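Long-range contact in iron binding protein FbpA (Mannheimia haemolytica, PDB 1Q35), which binds ferric iron and, as a periplasmic solute-binding protein, probably hands it on for uptake into the bacterial cell: residues S77-N83 against I250-G255. Residues are numbered along the deposited sequence; the frame is centred on the assembly and turned at random.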
loop_
_atom_site.group_PDB
_atom_site.type_symbol
_atom_site.label_atom_id
_atom_site.label_comp_id
_atom_site.label_asym_id
_atom_site.label_seq_id
_atom_site.Cartn_x
_atom_site.Cartn_y
_atom_site.Cartn_z
ATOM N N SER A 77 -18.864 13.920 6.962
ATOM C CA SER A 77 -19.686 13.642 5.791
ATOM C C SER A 77 -20.533 12.399 6.037
ATOM O O SER A 77 -20.007 11.354 6.405
ATOM C CB SER A 77 -18.788 13.402 4.574
ATOM O OG SER A 77 -19.504 12.773 3.528
ATOM N N LYS A 78 -21.839 12.516 5.825
ATOM C CA LYS A 78 -22.753 11.378 5.939
ATOM C C LYS A 78 -22.461 10.332 4.865
ATOM O O LYS A 78 -22.683 9.143 5.078
ATOM C CB LYS A 78 -24.231 11.801 5.822
ATOM C CG LYS A 78 -24.585 13.240 6.230
ATOM C CD LYS A 78 -25.015 14.090 5.023
ATOM C CE LYS A 78 -23.889 14.323 4.012
ATOM N NZ LYS A 78 -22.782 15.149 4.562
ATOM N N VAL A 79 -21.992 10.790 3.706
ATOM C CA VAL A 79 -21.648 9.898 2.598
ATOM C C VAL A 79 -20.438 9.029 2.957
ATOM O O VAL A 79 -20.464 7.816 2.755
ATOM C CB VAL A 79 -21.377 10.693 1.300
ATOM C CG1 VAL A 79 -20.850 9.772 0.189
ATOM C CG2 VAL A 79 -22.643 11.421 0.847
ATOM N N LEU A 80 -19.390 9.641 3.506
ATOM C CA LEU A 80 -18.201 8.895 3.931
ATOM C C LEU A 80 -18.535 7.944 5.078
ATOM O O LEU A 80 -18.005 6.837 5.151
ATOM C CB LEU A 80 -17.076 9.849 4.353
ATOM C CG LEU A 80 -16.528 10.802 3.288
ATOM C CD1 LEU A 80 -15.455 11.703 3.870
ATOM C CD2 LEU A 80 -15.985 10.031 2.088
ATOM N N GLU A 81 -19.426 8.372 5.967
ATOM C CA GLU A 81 -19.853 7.544 7.087
ATOM C C GLU A 81 -20.542 6.264 6.611
ATOM O O GLU A 81 -20.298 5.186 7.149
ATOM C CB GLU A 81 -20.803 8.336 7.989
ATOM C CG GLU A 81 -21.263 7.583 9.224
ATOM C CD GLU A 81 -22.125 8.436 10.130
ATOM O OE1 GLU A 81 -21.694 8.714 11.268
ATOM O OE2 GLU A 81 -23.231 8.825 9.701
ATOM N N LYS A 82 -21.396 6.401 5.602
ATOM C CA LYS A 82 -22.168 5.290 5.057
ATOM C C LYS A 82 -21.291 4.344 4.240
ATOM O O LYS A 82 -21.439 3.122 4.319
ATOM C CB LYS A 82 -23.294 5.827 4.167
ATOM C CG LYS A 82 -24.263 4.766 3.655
ATOM C CD LYS A 82 -25.293 5.362 2.702
ATOM C CE LYS A 82 -26.077 4.283 1.965
ATOM N NZ LYS A 82 -25.553 4.049 0.593
ATOM N N ASN A 83 -20.371 4.916 3.470
ATOM C CA ASN A 83 -19.604 4.157 2.482
ATOM C C ASN A 83 -18.368 3.471 3.050
ATOM O O ASN A 83 -18.038 2.362 2.635
ATOM C CB ASN A 83 -19.189 5.066 1.323
ATOM C CG ASN A 83 -20.348 5.417 0.409
ATOM O OD1 ASN A 83 -21.396 4.767 0.431
ATOM N ND2 ASN A 83 -20.163 6.444 -0.407
ATOM N N ILE A 250 -13.622 13.083 -2.506
ATOM C CA ILE A 250 -13.400 11.934 -1.635
ATOM C C ILE A 250 -14.696 11.152 -1.412
ATOM O O ILE A 250 -14.669 9.930 -1.320
ATOM C CB ILE A 250 -12.648 12.308 -0.324
ATOM C CG1 ILE A 250 -13.490 13.142 0.638
ATOM C CG2 ILE A 250 -11.365 13.049 -0.650
ATOM C CD1 ILE A 250 -12.838 13.279 1.994
ATOM N N GLU A 251 -15.835 11.844 -1.394
ATOM C CA GLU A 251 -17.134 11.179 -1.376
ATOM C C GLU A 251 -17.326 10.327 -2.632
ATOM O O GLU A 251 -17.803 9.199 -2.550
ATOM C CB GLU A 251 -18.267 12.206 -1.242
ATOM C CG GLU A 251 -18.353 12.814 0.153
ATOM C CD GLU A 251 -19.390 13.921 0.290
ATOM O OE1 GLU A 251 -19.814 14.178 1.434
ATOM O OE2 GLU A 251 -19.768 14.536 -0.727
ATOM N N TYR A 252 -16.936 10.864 -3.780
ATOM C CA TYR A 252 -17.019 10.128 -5.042
ATOM C C TYR A 252 -16.147 8.872 -5.009
ATOM O O TYR A 252 -16.586 7.796 -5.415
ATOM C CB TYR A 252 -16.586 11.006 -6.219
ATOM C CG TYR A 252 -16.764 10.341 -7.568
ATOM C CD1 TYR A 252 -15.753 9.561 -8.122
ATOM C CD2 TYR A 252 -17.948 10.483 -8.283
ATOM C CE1 TYR A 252 -15.915 8.941 -9.354
ATOM C CE2 TYR A 252 -18.122 9.871 -9.516
ATOM C CZ TYR A 252 -17.099 9.104 -10.047
ATOM O OH TYR A 252 -17.268 8.493 -11.267
ATOM N N LEU A 253 -14.918 9.012 -4.524
ATOM C CA LEU A 253 -13.986 7.884 -4.486
ATOM C C LEU A 253 -14.460 6.790 -3.528
ATOM O O LEU A 253 -14.093 5.622 -3.702
ATOM C CB LEU A 253 -12.569 8.351 -4.129
ATOM C CG LEU A 253 -11.896 9.228 -5.189
ATOM C CD1 LEU A 253 -10.580 9.790 -4.678
ATOM C CD2 LEU A 253 -11.684 8.476 -6.502
ATOM N N SER A 254 -15.285 7.153 -2.547
ATOM C CA SER A 254 -15.853 6.198 -1.594
ATOM C C SER A 254 -17.113 5.479 -2.095
ATOM O O SER A 254 -17.549 4.511 -1.478
ATOM C CB SER A 254 -16.180 6.906 -0.270
ATOM O OG SER A 254 -17.430 7.588 -0.318
ATOM N N GLY A 255 -17.696 5.965 -3.189
ATOM C CA GLY A 255 -18.983 5.478 -3.661
ATOM C C GLY A 255 -18.928 4.215 -4.500
ATOM O O GLY A 255 -17.859 3.718 -4.852
HETATM O O HOH W 1 -20.798 16.280 2.874
#
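Glu251 OE1 is gripped twice, by the hydroxyl of Ser77, which donates to it from OG at 2.5 Å, and by a water that donates to the same oxygen at 2.7 Å. The serine hydroxyl meets the anti lone pair of OE1. The water in turn accepts from Lys78 NZ, bridging opposite charges that do not touch directly. With chi1 at 164°, Ser77 OG lies opposite the backbone N, beside the carbonyl carbon, where it also accepts from Leu80 N at 3.1 Å with an N-H...O angle of 170°, so one hydroxyl both N-caps helix 78-83 and ties it to the carboxylate. Helix 78-83 runs beside residues 250-254, the C-terminal end of helix 243-254, the axes of these two segments 22° apart and 9.2 Å at closest approach, in a solute-binding protein fold. The apolar side chains of Leu80 and Ile250 cross at about a right angle, CD1 to CD1 3.6 Å, and both also rest on Phe96 of strand 96-108. Val79 packs across the aliphatic part of Glu251, CG1 3.8 Å from CB. One turn on, Asn83 ND2 donates to Ser254 OG at 3.0 Å, nearly straight and within the amide plane; that hydroxyl in turn donates a hydrogen bond to Glu251 O, 2.8 Å from OG, while Lys272 NZ donates to Asn83 OD1.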